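Prolyl oligopeptidase (PDB 1YR2) probably hydrolyses peptide bonds on the carboxyl side of proline, and less often alanine, in oligopeptides, as a serine peptidase of family S9A. Local coordinates at residues Gln81-Thr85 with Leu684-Glu688; Trp208-Ser212 with Asn240-Thr244; Ala400-Pro404 with Tyr422-Ser426. One frame throughout, in Å; residues are numbered along the deposited sequence.

Contact 1: residues Gln81-Thr85 with Leu684-Glu688; sequences QSAYT and LIRIE
T85 OG1 is gripped twice at the edge of the strand. It donates to I685 O at 2.7 Å, and it accepts a bond from a water at 2.6 Å. The first bond reaches the carbonyl from above its plane, with a C=O...donor angle of 118°. With chi1 at -69°, OG1 stands beside the backbone N and CG2 is turned onto the backbone of R686. The same water gives its other proton to Q81 OE1 and accepts from I685 N at 2.9 Å. Both polar backbone atoms of I685 are thus satisfied from the helix side. Two residues along the strand, a second water links S82 O and S82 OG to I687 N. Q81 CB lies on I685 CG2 at 3.7 Å, the two side chains crossing at about a right angle. L684 CD2 meets the Y84 ring at its edge, 3.5 Å from CE1. Q81 NE2 bonds Q674, and Y84 OH bonds P38 O. Strand 683-687 is the outermost strand on this side of the hydrolase sheet. Its L684 and R686 pair with strand 649-654, while helix 72-89 runs past its other edge (axes of 81-85 and 684-687 at 106°), and I685 and I687 pack on helix 664-675.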
ATOM      1  N   GLN A  81     -28.124  13.016 -14.703  1.00 15.39           N
ATOM      2  CA  GLN A  81     -26.703  13.199 -14.971  1.00 15.60           C
ATOM      3  C   GLN A  81     -26.061  11.849 -15.315  1.00 16.20           C
ATOM      4  O   GLN A  81     -25.249  11.749 -16.222  1.00 15.68           O
ATOM      5  CB  GLN A  81     -25.976  13.788 -13.750  1.00 14.66           C
ATOM      6  CG  GLN A  81     -26.320  15.249 -13.444  1.00 15.06           C
ATOM      7  CD  GLN A  81     -25.844  16.249 -14.502  1.00 11.24           C
ATOM      8  OE1 GLN A  81     -25.010  15.912 -15.349  1.00 15.89           O
ATOM      9  NE2 GLN A  81     -26.367  17.484 -14.452  1.00 10.70           N
ATOM     10  N   SER A  82     -26.459  10.817 -14.585  1.00 18.10           N
ATOM     11  CA  SER A  82     -25.892   9.499 -14.762  1.00 19.99           C
ATOM     12  C   SER A  82     -26.205   8.976 -16.149  1.00 19.35           C
ATOM     13  O   SER A  82     -25.343   8.431 -16.808  1.00 20.77           O
ATOM     14  CB  SER A  82     -26.433   8.534 -13.711  1.00 20.73           C
ATOM     15  OG  SER A  82     -25.660   7.337 -13.787  1.00 26.32           O
ATOM     16  N   ALA A  83     -27.439   9.136 -16.589  1.00 19.47           N
ATOM     17  CA  ALA A  83     -27.835   8.661 -17.909  1.00 19.72           C
ATOM     18  C   ALA A  83     -27.161   9.481 -19.009  1.00 19.51           C
ATOM     19  O   ALA A  83     -26.707   8.916 -20.024  1.00 19.44           O
ATOM     20  CB  ALA A  83     -29.356   8.692 -18.055  1.00 19.94           C
ATOM     21  N   TYR A  84     -27.060  10.792 -18.783  1.00 18.62           N
ATOM     22  CA  TYR A  84     -26.400  11.711 -19.705  1.00 18.00           C
ATOM     23  C   TYR A  84     -24.926  11.325 -19.888  1.00 16.97           C
ATOM     24  O   TYR A  84     -24.400  11.322 -20.997  1.00 16.71           O
ATOM     25  CB  TYR A  84     -26.492  13.141 -19.166  1.00 18.36           C
ATOM     26  CG  TYR A  84     -25.910  14.184 -20.064  1.00 19.12           C
ATOM     27  CD1 TYR A  84     -24.573  14.517 -19.977  1.00 23.02           C
ATOM     28  CD2 TYR A  84     -26.690  14.835 -21.021  1.00 21.77           C
ATOM     29  CE1 TYR A  84     -24.009  15.489 -20.804  1.00 23.12           C
ATOM     30  CE2 TYR A  84     -26.140  15.808 -21.848  1.00 22.28           C
ATOM     31  CZ  TYR A  84     -24.810  16.128 -21.733  1.00 22.73           C
ATOM     32  OH  TYR A  84     -24.240  17.056 -22.548  1.00 22.00           O
ATOM     33  N   THR A  85     -24.255  11.019 -18.804  1.00 16.21           N
ATOM     34  CA  THR A  85     -22.854  10.662 -18.898  1.00 16.08           C
ATOM     35  C   THR A  85     -22.673   9.277 -19.561  1.00 17.21           C
ATOM     36  O   THR A  85     -21.751   9.063 -20.373  1.00 15.12           O
ATOM     37  CB  THR A  85     -22.254  10.671 -17.531  1.00 16.51           C
ATOM     38  OG1 THR A  85     -22.200  12.028 -17.066  1.00 14.58           O
ATOM     39  CG2 THR A  85     -20.824  10.207 -17.567  1.00 15.76           C
ATOM     40  N   LEU A 684     -18.537  16.381 -17.016  1.00 12.90           N
ATOM     41  CA  LEU A 684     -19.484  15.315 -16.801  1.00 12.98           C
ATOM     42  C   LEU A 684     -19.279  14.678 -15.460  1.00 13.55           C
ATOM     43  O   LEU A 684     -18.201  14.764 -14.915  1.00 14.49           O
ATOM     44  CB  LEU A 684     -19.291  14.170 -17.825  1.00 12.87           C
ATOM     45  CG  LEU A 684     -19.414  14.554 -19.302  1.00 12.98           C
ATOM     46  CD1 LEU A 684     -19.158  13.308 -20.197  1.00 16.47           C
ATOM     47  CD2 LEU A 684     -20.742  15.155 -19.595  1.00 15.94           C
ATOM     48  N   ILE A 685     -20.331  14.032 -14.945  1.00 12.91           N
ATOM     49  CA  ILE A 685     -20.183  13.274 -13.713  1.00 13.31           C
ATOM     50  C   ILE A 685     -20.649  11.846 -13.947  1.00 14.88           C
ATOM     51  O   ILE A 685     -21.765  11.629 -14.390  1.00 12.54           O
ATOM     52  CB  ILE A 685     -20.902  13.957 -12.487  1.00 12.67           C
ATOM     53  CG1 ILE A 685     -20.612  13.175 -11.207  1.00 12.52           C
ATOM     54  CG2 ILE A 685     -22.431  14.043 -12.731  1.00 13.92           C
ATOM     55  CD1 ILE A 685     -21.180  13.781  -9.958  1.00 13.03           C
ATOM     56  N   ARG A 686     -19.791  10.879 -13.632  1.00 14.02           N
ATOM     57  CA  ARG A 686     -20.141   9.461 -13.713  1.00 14.70           C
ATOM     58  C   ARG A 686     -20.492   9.010 -12.310  1.00 14.91           C
ATOM     59  O   ARG A 686     -19.649   9.043 -11.414  1.00 15.08           O
ATOM     60  CB  ARG A 686     -18.975   8.657 -14.257  1.00 14.53           C
ATOM     61  CG  ARG A 686     -19.227   7.159 -14.413  1.00 15.32           C
ATOM     62  CD  ARG A 686     -17.939   6.410 -14.656  1.00 16.63           C
ATOM     63  NE  ARG A 686     -18.190   5.025 -15.032  1.00 17.14           N
ATOM     64  CZ  ARG A 686     -18.499   4.040 -14.176  1.00 18.75           C
ATOM     65  NH1 ARG A 686     -18.566   4.266 -12.875  1.00 18.64           N
ATOM     66  NH2 ARG A 686     -18.712   2.807 -14.621  1.00 15.49           N
ATOM     67  N   ILE A 687     -21.733   8.635 -12.116  1.00 16.29           N
ATOM     68  CA  ILE A 687     -22.237   8.308 -10.804  1.00 18.48           C
ATOM     69  C   ILE A 687     -22.569   6.809 -10.747  1.00 20.61           C
ATOM     70  O   ILE A 687     -23.459   6.338 -11.475  1.00 20.95           O
ATOM     71  CB  ILE A 687     -23.458   9.141 -10.467  1.00 18.35           C
ATOM     72  CG1 ILE A 687     -23.193  10.644 -10.651  1.00 18.64           C
ATOM     73  CG2 ILE A 687     -23.811   8.894  -9.014  1.00 19.97           C
ATOM     74  CD1 ILE A 687     -24.440  11.525 -10.593  1.00 19.66           C
ATOM     75  N   GLU A 688     -21.852   6.084  -9.901  1.00 22.62           N
ATOM     76  CA  GLU A 688     -22.018   4.608  -9.748  1.00 24.58           C
ATOM     77  C   GLU A 688     -23.048   4.250  -8.681  1.00 24.73           C
ATOM     78  O   GLU A 688     -23.270   5.027  -7.734  1.00 23.22           O
ATOM     79  CB  GLU A 688     -20.651   3.958  -9.426  1.00 25.96           C
ATOM     80  CG  GLU A 688     -20.496   2.485  -9.931  1.00 31.93           C
ATOM     81  CD  GLU A 688     -19.072   2.154 -10.440  1.00 38.29           C
ATOM     82  OE1 GLU A 688     -18.073   2.541  -9.761  1.00 42.67           O
ATOM     83  OE2 GLU A 688     -18.930   1.499 -11.521  1.00 42.07           O
TER
HETATM   84  O   HOH W   1     -22.813  14.520 -16.442  1.00 21.97           O
HETATM   85  O   HOH W   2     -23.043   7.691 -14.884  1.00 28.80           O

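Contact 2: residues Trp208-Ser212 with Asn240-Thr244; sequences WVKFS and NYNQT
The F211 ring turns its edge to the face of the N240 side-chain amide, the two planes 85° apart. N240 ND2 lies near the plane of the ring, 3.6 Å from F211 CE2. One face of the ring is covered toward its rim by the aliphatic chain of K210, whose CG stands 3.6 Å above the ring plane. K210 then bends at chi3 (51°), and its ammonium group ends at the amide oxygen. K210 NZ donates to N240 OD1 at 2.7 Å, almost straight down the C=O bond at 164°. The lysine holds the amide at OD1, while F211 CE2 lies over the face at CG and ND2. The K210 ammonium group also makes cation-pi contacts with W188 and F227. Q243 makes the second bridge. Its side chain is extended, and NE2 donates to F211 O at 3.0 Å, coming from above the carbonyl plane. K210 O is also close to Q243 NE2, at 2.8 Å. Q243 OE1 accepts from the backbone N of H271, so both ends of this buried amide are used. Strand 204-210 is the last strand of one four-stranded sheet, and 215-216 begins the next. Residues 240-243 belong to the loop between two strands of that next sheet, and H271 to the sheet after it. The contact lies where the chain passes between consecutive blades of the beta-propeller, and Q243 ties that passage to H271.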
ATOM      1  N   TRP A 208      -8.821 -21.065  22.387  1.00 12.64           N
ATOM      2  CA  TRP A 208      -8.761 -19.753  23.056  1.00 13.25           C
ATOM      3  C   TRP A 208      -7.521 -18.969  22.729  1.00 12.62           C
ATOM      4  O   TRP A 208      -7.065 -18.119  23.493  1.00 11.46           O
ATOM      5  CB  TRP A 208      -8.977 -19.871  24.561  1.00 14.88           C
ATOM      6  CG  TRP A 208     -10.121 -20.753  24.847  1.00 17.10           C
ATOM      7  CD1 TRP A 208     -10.071 -22.002  25.407  1.00 20.61           C
ATOM      8  CD2 TRP A 208     -11.487 -20.514  24.507  1.00 20.78           C
ATOM      9  NE1 TRP A 208     -11.336 -22.534  25.476  1.00 20.80           N
ATOM     10  CE2 TRP A 208     -12.229 -21.644  24.933  1.00 21.63           C
ATOM     11  CE3 TRP A 208     -12.173 -19.439  23.912  1.00 22.85           C
ATOM     12  CZ2 TRP A 208     -13.616 -21.747  24.759  1.00 25.43           C
ATOM     13  CZ3 TRP A 208     -13.562 -19.531  23.740  1.00 27.50           C
ATOM     14  CH2 TRP A 208     -14.268 -20.680  24.168  1.00 26.68           C
ATOM     15  N   VAL A 209      -6.986 -19.241  21.549  1.00 11.88           N
ATOM     16  CA  VAL A 209      -5.817 -18.533  21.060  1.00 11.51           C
ATOM     17  C   VAL A 209      -6.376 -17.258  20.445  1.00 11.48           C
ATOM     18  O   VAL A 209      -7.427 -17.280  19.794  1.00 12.41           O
ATOM     19  CB  VAL A 209      -5.142 -19.377  20.007  1.00 10.07           C
ATOM     20  CG1 VAL A 209      -4.041 -18.625  19.324  1.00 12.60           C
ATOM     21  CG2 VAL A 209      -4.634 -20.686  20.617  1.00  9.24           C
ATOM     22  N   LYS A 210      -5.711 -16.153  20.679  1.00 11.87           N
ATOM     23  CA  LYS A 210      -6.163 -14.903  20.115  1.00 12.35           C
ATOM     24  C   LYS A 210      -5.057 -13.907  20.096  1.00 12.58           C
ATOM     25  O   LYS A 210      -4.289 -13.805  21.063  1.00 11.89           O
ATOM     26  CB  LYS A 210      -7.381 -14.357  20.883  1.00 13.03           C
ATOM     27  CG  LYS A 210      -7.835 -12.960  20.400  1.00 13.32           C
ATOM     28  CD  LYS A 210      -9.176 -12.473  20.963  1.00 18.47           C
ATOM     29  CE  LYS A 210      -9.324 -12.536  22.433  1.00 22.28           C
ATOM     30  NZ  LYS A 210     -10.701 -12.026  22.826  1.00 23.45           N
ATOM     31  N   PHE A 211      -4.951 -13.158  18.999  1.00 12.93           N
ATOM     32  CA  PHE A 211      -3.870 -12.163  18.881  1.00 13.12           C
ATOM     33  C   PHE A 211      -2.496 -12.743  19.221  1.00 14.05           C
ATOM     34  O   PHE A 211      -1.737 -12.155  20.001  1.00 12.02           O
ATOM     35  CB  PHE A 211      -4.152 -10.916  19.763  1.00 14.49           C
ATOM     36  CG  PHE A 211      -5.458 -10.242  19.454  1.00 15.32           C
ATOM     37  CD1 PHE A 211      -5.880 -10.106  18.146  1.00 16.43           C
ATOM     38  CD2 PHE A 211      -6.230  -9.704  20.488  1.00 19.83           C
ATOM     39  CE1 PHE A 211      -7.129  -9.511  17.876  1.00 20.38           C
ATOM     40  CE2 PHE A 211      -7.436  -9.102  20.236  1.00 21.64           C
ATOM     41  CZ  PHE A 211      -7.894  -9.020  18.907  1.00 21.52           C
ATOM     42  N   SER A 212      -2.174 -13.866  18.579  1.00 14.21           N
ATOM     43  CA  SER A 212      -0.996 -14.675  18.882  1.00 13.95           C
ATOM     44  C   SER A 212      -0.045 -14.849  17.709  1.00 14.40           C
ATOM     45  O   SER A 212      -0.472 -14.830  16.555  1.00 15.48           O
ATOM     46  CB  SER A 212      -1.528 -16.040  19.235  1.00 14.27           C
ATOM     47  OG  SER A 212      -0.529 -16.918  19.702  1.00 12.67           O
ATOM     48  N   ASN A 240     -10.429  -8.340  26.080  1.00 28.76           N
ATOM     49  CA  ASN A 240      -9.028  -8.684  25.792  1.00 27.68           C
ATOM     50  C   ASN A 240      -8.107  -8.356  26.946  1.00 23.71           C
ATOM     51  O   ASN A 240      -7.107  -7.666  26.745  1.00 24.44           O
ATOM     52  CB  ASN A 240      -8.518  -8.059  24.471  1.00 28.37           C
ATOM     53  CG  ASN A 240      -9.468  -8.305  23.302  1.00 30.97           C
ATOM     54  OD1 ASN A 240     -10.070  -9.383  23.179  1.00 34.89           O
ATOM     55  ND2 ASN A 240      -9.645  -7.285  22.461  1.00 35.88           N
ATOM     56  N   TYR A 241      -8.427  -8.858  28.143  1.00 20.48           N
ATOM     57  CA  TYR A 241      -7.499  -8.748  29.293  1.00 17.44           C
ATOM     58  C   TYR A 241      -6.731 -10.018  29.649  1.00 16.19           C
ATOM     59  O   TYR A 241      -7.195 -11.137  29.471  1.00 15.25           O
ATOM     60  CB  TYR A 241      -8.222  -8.247  30.576  1.00 16.96           C
ATOM     61  CG  TYR A 241      -8.986  -6.941  30.370  1.00 16.56           C
ATOM     62  CD1 TYR A 241      -8.477  -5.936  29.555  1.00 18.53           C
ATOM     63  CD2 TYR A 241     -10.225  -6.727  30.971  1.00 17.02           C
ATOM     64  CE1 TYR A 241      -9.180  -4.731  29.344  1.00 17.41           C
ATOM     65  CE2 TYR A 241     -10.937  -5.546  30.758  1.00 18.13           C
ATOM     66  CZ  TYR A 241     -10.393  -4.551  29.933  1.00 17.88           C
ATOM     67  OH  TYR A 241     -11.068  -3.385  29.718  1.00 20.52           O
ATOM     68  N   ASN A 242      -5.549  -9.807  30.215  1.00 13.48           N
ATOM     69  CA  ASN A 242      -4.753 -10.876  30.790  1.00 12.75           C
ATOM     70  C   ASN A 242      -4.289 -11.933  29.786  1.00 11.76           C
ATOM     71  O   ASN A 242      -4.213 -13.124  30.096  1.00 11.87           O
ATOM     72  CB  ASN A 242      -5.492 -11.502  31.974  1.00 13.02           C
ATOM     73  CG  ASN A 242      -5.542 -10.557  33.155  1.00 14.58           C
ATOM     74  OD1 ASN A 242      -4.499 -10.115  33.643  1.00 14.06           O
ATOM     75  ND2 ASN A 242      -6.725 -10.259  33.614  1.00 13.04           N
ATOM     76  N   GLN A 243      -3.925 -11.476  28.600  1.00  9.85           N
ATOM     77  CA  GLN A 243      -3.321 -12.363  27.649  1.00 10.18           C
ATOM     78  C   GLN A 243      -2.056 -13.029  28.253  1.00 10.18           C
ATOM     79  O   GLN A 243      -1.250 -12.392  28.959  1.00 10.94           O
ATOM     80  CB  GLN A 243      -2.952 -11.604  26.380  1.00 10.81           C
ATOM     81  CG  GLN A 243      -2.427 -12.540  25.280  1.00 10.50           C
ATOM     82  CD  GLN A 243      -2.142 -11.827  23.951  1.00 13.25           C
ATOM     83  OE1 GLN A 243      -1.529 -10.750  23.935  1.00 13.87           O
ATOM     84  NE2 GLN A 243      -2.628 -12.425  22.834  1.00 13.54           N
ATOM     85  N   THR A 244      -1.897 -14.313  28.024  1.00  9.72           N
ATOM     86  CA  THR A 244      -0.761 -15.073  28.589  1.00 11.18           C
ATOM     87  C   THR A 244      -0.074 -15.953  27.540  1.00 11.34           C
ATOM     88  O   THR A 244      -0.712 -16.414  26.623  1.00 11.15           O
ATOM     89  CB  THR A 244      -1.175 -15.899  29.826  1.00 13.13           C
ATOM     90  OG1 THR A 244      -2.263 -16.754  29.491  1.00 17.47           O
ATOM     91  CG2 THR A 244      -1.752 -15.016  30.884  1.00 11.54           C
TER

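Contact 3: residues Ala400-Pro404 with Tyr422-Ser426; sequences AVSLP and YLSFS
P404 leans over one face of the F425 ring with its CG-CD edge, the proline ring tilted and not flat on it. Its CD sits 4.0 Å from the ring centroid, only 6° off the normal, which makes a CH-pi contact over the centre of the ring. CG of the same proline is shifted toward the rim and lies 3.9 Å from F425 CE2. F425 holds CG anti to its backbone N (chi1 177°), and this sends the ring out from the strand to meet the proline.

L403 divides its two methyl groups between two partners. L403 CD1 approaches F425 CE1 at 4.2 Å, obliquely to the ring. L403 CD2 touches L423 CD2 at 3.8 Å, where the two leucine side chains cross at about a right angle. The same L423 methyl also meets V401 CG1 tip to tip, at 4.1 Å. L423 CD2 thus serves both V401 and L403, which come at it from the same side, and F425 takes L403 and P404.

V401, L403 and P404 all direct their side chains to strand 421-427, while S402 is turned elsewhere; its O accepts a bond from T444 OG1. L423 and F425 face the loop. Y422 and S424 alternate with them and touch strand 110-117 of the first blade, where Y422 OH also bonds R116.

Residues 401-404 follow strand 397-400, the last of one propeller blade, and lead toward strand 408-413, the first of the final blade. They pass over the face of that final sheet. V401 and P404 also rest on strand 433-438, and V401 and L423 both touch T444 of strand 443-446. The final blade thus has this connection on one face of strand 421-427 and the first blade on the other.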
ATOM      1  N   ALA A 400      24.602  -2.157  -1.255  1.00 17.19           N
ATOM      2  CA  ALA A 400      23.156  -2.231  -1.486  1.00 17.35           C
ATOM      3  C   ALA A 400      22.823  -3.524  -2.224  1.00 16.88           C
ATOM      4  O   ALA A 400      23.627  -4.022  -3.040  1.00 16.35           O
ATOM      5  CB  ALA A 400      22.697  -1.045  -2.318  1.00 18.32           C
ATOM      6  N   VAL A 401      21.624  -4.048  -1.963  1.00 15.24           N
ATOM      7  CA  VAL A 401      21.084  -5.150  -2.738  1.00 15.38           C
ATOM      8  C   VAL A 401      20.716  -4.648  -4.132  1.00 16.09           C
ATOM      9  O   VAL A 401      20.032  -3.645  -4.267  1.00 16.52           O
ATOM     10  CB  VAL A 401      19.812  -5.771  -2.073  1.00 14.78           C
ATOM     11  CG1 VAL A 401      19.182  -6.832  -2.978  1.00 18.30           C
ATOM     12  CG2 VAL A 401      20.149  -6.409  -0.739  1.00 17.16           C
ATOM     13  N   SER A 402      21.168  -5.358  -5.167  1.00 17.14           N
ATOM     14  CA  SER A 402      20.759  -5.099  -6.540  1.00 17.28           C
ATOM     15  C   SER A 402      19.290  -5.536  -6.727  1.00 16.83           C
ATOM     16  O   SER A 402      18.953  -6.671  -6.434  1.00 20.15           O
ATOM     17  CB  SER A 402      21.697  -5.839  -7.525  1.00 17.78           C
ATOM     18  OG  SER A 402      21.567  -7.273  -7.329  1.00 20.16           O
ATOM     19  N   LEU A 403      18.426  -4.626  -7.169  1.00 16.73           N
ATOM     20  CA  LEU A 403      17.026  -4.903  -7.461  1.00 16.32           C
ATOM     21  C   LEU A 403      16.770  -4.805  -8.974  1.00 16.60           C
ATOM     22  O   LEU A 403      17.560  -4.154  -9.660  1.00 16.75           O
ATOM     23  CB  LEU A 403      16.159  -3.878  -6.715  1.00 16.49           C
ATOM     24  CG  LEU A 403      16.208  -3.832  -5.186  1.00 17.02           C
ATOM     25  CD1 LEU A 403      15.382  -2.679  -4.696  1.00 19.57           C
ATOM     26  CD2 LEU A 403      15.735  -5.127  -4.619  1.00 18.76           C
ATOM     27  N   PRO A 404      15.699  -5.403  -9.504  1.00 16.07           N
ATOM     28  CA  PRO A 404      15.444  -5.394 -10.953  1.00 16.48           C
ATOM     29  C   PRO A 404      15.250  -3.988 -11.530  1.00 16.40           C
ATOM     30  O   PRO A 404      15.529  -3.778 -12.707  1.00 17.75           O
ATOM     31  CB  PRO A 404      14.133  -6.206 -11.110  1.00 16.89           C
ATOM     32  CG  PRO A 404      13.887  -6.864  -9.900  1.00 18.16           C
ATOM     33  CD  PRO A 404      14.661  -6.166  -8.807  1.00 17.30           C
ATOM     34  N   TYR A 422      15.226 -14.749   0.170  1.00 11.78           N
ATOM     35  CA  TYR A 422      14.142 -14.317  -0.735  1.00 10.93           C
ATOM     36  C   TYR A 422      13.706 -12.921  -0.320  1.00 11.89           C
ATOM     37  O   TYR A 422      13.726 -12.595   0.867  1.00 11.59           O
ATOM     38  CB  TYR A 422      12.956 -15.278  -0.651  1.00 10.53           C
ATOM     39  CG  TYR A 422      13.404 -16.682  -0.949  1.00 10.03           C
ATOM     40  CD1 TYR A 422      13.484 -17.140  -2.259  1.00  8.29           C
ATOM     41  CD2 TYR A 422      13.916 -17.494   0.069  1.00 10.73           C
ATOM     42  CE1 TYR A 422      13.986 -18.433  -2.559  1.00 10.55           C
ATOM     43  CE2 TYR A 422      14.430 -18.752  -0.197  1.00 12.56           C
ATOM     44  CZ  TYR A 422      14.477 -19.211  -1.514  1.00 15.79           C
ATOM     45  OH  TYR A 422      14.997 -20.451  -1.759  1.00 14.27           O
ATOM     46  N   LEU A 423      13.308 -12.117  -1.296  1.00 12.11           N
ATOM     47  CA  LEU A 423      12.883 -10.732  -1.096  1.00 13.92           C
ATOM     48  C   LEU A 423      11.638 -10.503  -1.944  1.00 13.35           C
ATOM     49  O   LEU A 423      11.617 -10.871  -3.121  1.00 15.10           O
ATOM     50  CB  LEU A 423      14.032  -9.800  -1.548  1.00 15.39           C
ATOM     51  CG  LEU A 423      13.951  -8.298  -1.452  1.00 19.40           C
ATOM     52  CD1 LEU A 423      13.721  -7.918  -0.017  1.00 23.62           C
ATOM     53  CD2 LEU A 423      15.301  -7.699  -1.803  1.00 22.99           C
ATOM     54  N   SER A 424      10.612  -9.880  -1.376  1.00 12.67           N
ATOM     55  CA  SER A 424       9.406  -9.541  -2.100  1.00 13.85           C
ATOM     56  C   SER A 424       9.552  -8.134  -2.728  1.00 13.40           C
ATOM     57  O   SER A 424       9.925  -7.187  -2.048  1.00 13.16           O
ATOM     58  CB  SER A 424       8.200  -9.629  -1.160  1.00 15.24           C
ATOM     59  OG  SER A 424       7.031  -9.284  -1.881  1.00 18.20           O
ATOM     60  N   PHE A 425       9.264  -8.016  -4.017  1.00 12.65           N
ATOM     61  CA  PHE A 425       9.500  -6.774  -4.778  1.00 12.40           C
ATOM     62  C   PHE A 425       8.259  -6.461  -5.611  1.00 12.18           C
ATOM     63  O   PHE A 425       7.670  -7.358  -6.289  1.00 11.91           O
ATOM     64  CB  PHE A 425      10.704  -6.942  -5.666  1.00 13.16           C
ATOM     65  CG  PHE A 425      10.985  -5.773  -6.544  1.00 14.68           C
ATOM     66  CD1 PHE A 425      11.629  -4.677  -6.047  1.00 11.81           C
ATOM     67  CD2 PHE A 425      10.588  -5.772  -7.862  1.00 13.30           C
ATOM     68  CE1 PHE A 425      11.922  -3.600  -6.868  1.00 16.72           C
ATOM     69  CE2 PHE A 425      10.838  -4.663  -8.695  1.00 15.66           C
ATOM     70  CZ  PHE A 425      11.514  -3.595  -8.206  1.00 14.10           C
ATOM     71  N   SER A 426       7.891  -5.183  -5.677  1.00 10.53           N
ATOM     72  CA  SER A 426       6.817  -4.773  -6.575  1.00 10.51           C
ATOM     73  C   SER A 426       7.099  -3.385  -7.136  1.00 10.04           C
ATOM     74  O   SER A 426       7.942  -2.622  -6.594  1.00 10.31           O
ATOM     75  CB  SER A 426       5.488  -4.822  -5.852  1.00 11.96           C
ATOM     76  OG  SER A 426       5.337  -3.648  -5.075  1.00 13.68           O
TER

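Contact 1 lies in the hydrolase domain, where an N-terminal helix covers the edge of the central sheet. Contacts 2 and 3 lie in the beta-propeller domain. Along the chain, helix 72-89 comes first, then contact 2, then contact 3, and strand 683-687 comes last. Contact 1 therefore brings together chain from before and after the whole propeller, so that both ends build one domain. The centres of contacts 1 and 2 are about 50 Å apart, those of contacts 1 and 3 about 43 Å, and those of contacts 2 and 3 about 36 Å. Contacts 2 and 3 share no sheet, yet each lies where the chain passes from one blade to the next.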